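Local coordinates for protein pleckstrin homology domain-containing family A member 8 (Homo sapiens, PDB 5KDI) that probably transfers simple glycosphingolipids such as glucosylceramide between membranes, holding the bound lipid within its GLTP-fold domain, at residues Glu15-Ser20 with Phe71-Lys76. The protein carries 2 engineered substitutions. Sequence-based numbering, arbitrary orientation. Where two conformers were deposited one is given.
Sequences ELLEDS and FTTLQK
Gln75 reaches Ser20 through a kinked side chain: CG lies beside the backbone N and anti to the carbonyl carbon, and the bend then made at chi2 (95°) turns the terminal amide toward the loop. There Gln75 NE2 donates to Ser20 O over 2.8 Å, with an N-H...O angle of 152°. The acceptor sits close to the plane of the Gln75 amide, whereas NE2 approaches from above the carbonyl plane of Ser20, 53° out of it, and so misses the lone-pair directions. The other end of the amide is engaged too, since Gln75 OE1 accepts from Ile22 N; two backbone groups of one loop thereby fix the rotation of the amide.

The start of one helix here meets the loop leading into another. In the all-helical GLTP fold, the loop before helix 24-32 passes the first turn of helix 74-83 at the surface, the centre of the contact about 18 Å from the centre of the chain. Thr73 is the N-cap: its OG1, placed between the backbone N and the carbonyl carbon, accepts from Lys76 N at 3.1 Å. The same torsion that puts OG1 over the helix start turns the methyl branch to the loop, Thr73 CG2 touching Leu17 CD1 at 3.7 Å as the two side chains cross at a slant. Leu17 also packs on Pro23, and Ile195 of helix 172-202 touches both Ser20 and Gln75. Just past Ser20, backbone hydrogen bonds join Leu74 with Ile22 and Thr72 with Thr24.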
ATOM      1  N   GLU A  15       3.010  -4.616 -15.322  1.00 27.71           N
ATOM      2  CA  GLU A  15       3.489  -3.861 -16.464  1.00 32.41           C
ATOM      3  C   GLU A  15       2.438  -2.858 -16.869  1.00 25.24           C
ATOM      4  O   GLU A  15       1.247  -3.150 -16.867  1.00 31.31           O
ATOM      5  CB  GLU A  15       3.936  -4.775 -17.620  1.00 40.13           C
ATOM      6  CG  GLU A  15       5.318  -5.474 -17.393  1.00 45.09           C
ATOM      7  CD  GLU A  15       6.557  -4.547 -17.276  1.00 49.73           C
ATOM      8  OE1 GLU A  15       6.718  -3.558 -18.061  1.00 45.53           O
ATOM      9  OE2 GLU A  15       7.416  -4.841 -16.394  1.00 51.57           O
ATOM     10  N   LEU A  16       2.917  -1.656 -17.172  1.00 28.35           N
ATOM     11  CA  LEU A  16       2.084  -0.591 -17.529  1.00 28.39           C
ATOM     12  C   LEU A  16       1.539  -0.718 -18.952  1.00 26.78           C
ATOM     13  O   LEU A  16       2.198  -1.230 -19.859  1.00 30.69           O
ATOM     14  CB  LEU A  16       2.785   0.763 -17.362  1.00 34.13           C
ATOM     15  CG  LEU A  16       3.303   1.074 -15.953  1.00 28.43           C
ATOM     16  CD1 LEU A  16       3.991   2.462 -15.975  1.00 38.34           C
ATOM     17  CD2 LEU A  16       2.180   1.009 -14.921  1.00 37.38           C
ATOM     18  N   LEU A  17       0.329  -0.211 -19.102  1.00 25.08           N
ATOM     19  CA  LEU A  17      -0.369  -0.168 -20.414  1.00 26.97           C
ATOM     20  C   LEU A  17      -0.061   1.171 -21.128  1.00 29.38           C
ATOM     21  O   LEU A  17       0.785   1.959 -20.660  1.00 32.45           O
ATOM     22  CB  LEU A  17      -1.890  -0.481 -20.202  1.00 24.73           C
ATOM     23  CG  LEU A  17      -2.194  -1.822 -19.516  1.00 26.78           C
ATOM     24  CD1 LEU A  17      -3.678  -1.948 -19.266  1.00 29.50           C
ATOM     25  CD2 LEU A  17      -1.710  -3.037 -20.360  1.00 32.23           C
ATOM     26  N   GLU A  18      -0.684   1.387 -22.292  1.00 32.56           N
ATOM     27  CA  GLU A  18      -0.582   2.646 -23.035  1.00 33.24           C
ATOM     28  C   GLU A  18      -0.775   3.846 -22.071  1.00 28.45           C
ATOM     29  O   GLU A  18      -1.554   3.808 -21.141  1.00 29.00           O
ATOM     30  CB  GLU A  18      -1.642   2.647 -24.176  1.00 36.98           C
ATOM     31  CG  GLU A  18      -1.854   3.939 -24.943  1.00 48.98           C
ATOM     32  CD  GLU A  18      -2.860   3.762 -26.095  1.00 65.42           C
ATOM     33  OE1 GLU A  18      -3.419   2.661 -26.232  1.00 63.83           O
ATOM     34  OE2 GLU A  18      -3.105   4.714 -26.875  1.00 78.35           O
ATOM     35  N   ASP A  19      -0.012   4.908 -22.320  1.00 30.07           N
ATOM     36  CA  ASP A  19      -0.051   6.122 -21.571  1.00 33.97           C
ATOM     37  C   ASP A  19       0.165   5.921 -20.040  1.00 30.90           C
ATOM     38  O   ASP A  19      -0.533   6.521 -19.234  1.00 29.13           O
ATOM     39  CB  ASP A  19      -1.394   6.840 -21.808  0.50 32.97           C
ATOM     40  CG  ASP A  19      -1.570   7.341 -23.237  0.50 34.11           C
ATOM     41  OD1 ASP A  19      -0.563   7.620 -23.926  0.50 39.25           O
ATOM     42  OD2 ASP A  19      -2.740   7.492 -23.669  0.50 45.74           O
ATOM     43  N   SER A  20       1.127   5.068 -19.675  1.00 25.52           N
ATOM     44  CA  SER A  20       1.497   4.728 -18.286  1.00 24.07           C
ATOM     45  C   SER A  20       0.317   4.191 -17.491  1.00 21.65           C
ATOM     46  O   SER A  20       0.236   4.348 -16.271  1.00 21.54           O
ATOM     47  CB  SER A  20       2.068   5.978 -17.573  1.00 29.89           C
ATOM     48  OG  SER A  20       3.219   6.453 -18.237  1.00 34.90           O
ATOM     49  N   PHE A  71     -12.683   0.131 -17.807  1.00 22.42           N
ATOM     50  CA  PHE A  71     -11.951   0.528 -16.586  1.00 23.46           C
ATOM     51  C   PHE A  71     -10.691  -0.323 -16.373  1.00 23.23           C
ATOM     52  O   PHE A  71     -10.355  -0.716 -15.257  1.00 22.17           O
ATOM     53  CB  PHE A  71     -12.926   0.426 -15.380  1.00 19.86           C
ATOM     54  CG  PHE A  71     -14.058   1.416 -15.440  1.00 21.46           C
ATOM     55  CD1 PHE A  71     -13.838   2.743 -15.827  1.00 23.28           C
ATOM     56  CD2 PHE A  71     -15.311   1.038 -15.044  1.00 25.21           C
ATOM     57  CE1 PHE A  71     -14.864   3.606 -15.826  1.00 25.95           C
ATOM     58  CE2 PHE A  71     -16.351   1.911 -15.036  1.00 26.06           C
ATOM     59  CZ  PHE A  71     -16.138   3.208 -15.400  1.00 27.32           C
ATOM     60  N   THR A  72      -9.983  -0.572 -17.465  1.00 22.31           N
ATOM     61  CA  THR A  72      -8.804  -1.396 -17.451  1.00 23.77           C
ATOM     62  C   THR A  72      -7.628  -0.838 -16.651  1.00 22.77           C
ATOM     63  O   THR A  72      -6.767  -1.607 -16.185  1.00 22.86           O
ATOM     64  CB  THR A  72      -8.280  -1.675 -18.877  1.00 27.31           C
ATOM     65  OG1 THR A  72      -8.019  -0.434 -19.524  1.00 30.99           O
ATOM     66  CG2 THR A  72      -9.322  -2.511 -19.701  1.00 31.81           C
ATOM     67  N   THR A  73      -7.670   0.472 -16.394  1.00 20.92           N
ATOM     68  CA  THR A  73      -6.661   1.107 -15.625  1.00 18.42           C
ATOM     69  C   THR A  73      -7.238   2.006 -14.543  1.00 17.42           C
ATOM     70  O   THR A  73      -8.372   2.458 -14.606  1.00 18.72           O
ATOM     71  CB  THR A  73      -5.707   1.932 -16.475  1.00 18.37           C
ATOM     72  OG1 THR A  73      -6.423   3.042 -16.994  1.00 18.89           O
ATOM     73  CG2 THR A  73      -5.089   1.099 -17.607  1.00 19.97           C
ATOM     74  N   LEU A  74      -6.402   2.284 -13.557  1.00 16.74           N
ATOM     75  CA  LEU A  74      -6.789   3.219 -12.495  1.00 17.90           C
ATOM     76  C   LEU A  74      -7.135   4.583 -13.074  1.00 18.02           C
ATOM     77  O   LEU A  74      -8.085   5.259 -12.604  1.00 17.61           O
ATOM     78  CB  LEU A  74      -5.692   3.310 -11.455  1.00 16.09           C
ATOM     79  CG  LEU A  74      -5.225   2.066 -10.660  1.00 15.68           C
ATOM     80  CD1 LEU A  74      -4.046   2.356  -9.730  1.00 18.05           C
ATOM     81  CD2 LEU A  74      -6.392   1.377  -9.959  1.00 18.72           C
ATOM     82  N   GLN A  75      -6.320   5.049 -14.001  1.00 17.50           N
ATOM     83  CA  GLN A  75      -6.547   6.348 -14.593  1.00 17.01           C
ATOM     84  C   GLN A  75      -7.901   6.462 -15.310  1.00 18.73           C
ATOM     85  O   GLN A  75      -8.606   7.455 -15.221  1.00 21.32           O
ATOM     86  CB  GLN A  75      -5.427   6.784 -15.511  1.00 19.84           C
ATOM     87  CG  GLN A  75      -4.060   6.924 -14.843  1.00 19.39           C
ATOM     88  CD  GLN A  75      -3.151   5.683 -14.965  1.00 16.78           C
ATOM     89  OE1 GLN A  75      -3.615   4.523 -14.838  1.00 19.56           O
ATOM     90  NE2 GLN A  75      -1.869   5.945 -15.246  1.00 20.03           N
ATOM     91  N   LYS A  76      -8.295   5.370 -16.004  1.00 18.04           N
ATOM     92  CA  LYS A  76      -9.587   5.325 -16.665  1.00 19.40           C
ATOM     93  C   LYS A  76     -10.728   5.446 -15.681  1.00 20.26           C
ATOM     94  O   LYS A  76     -11.724   6.133 -15.958  1.00 22.46           O
ATOM     95  CB  LYS A  76      -9.703   4.094 -17.539  1.00 19.58           C
ATOM     96  CG  LYS A  76      -8.839   4.174 -18.809  1.00 23.72           C
ATOM     97  CD  LYS A  76      -8.897   2.851 -19.575  1.00 28.17           C
ATOM     98  CE  LYS A  76      -8.115   2.852 -20.858  1.00 37.25           C
ATOM     99  NZ  LYS A  76      -8.745   3.694 -21.906  1.00 46.31           N
TER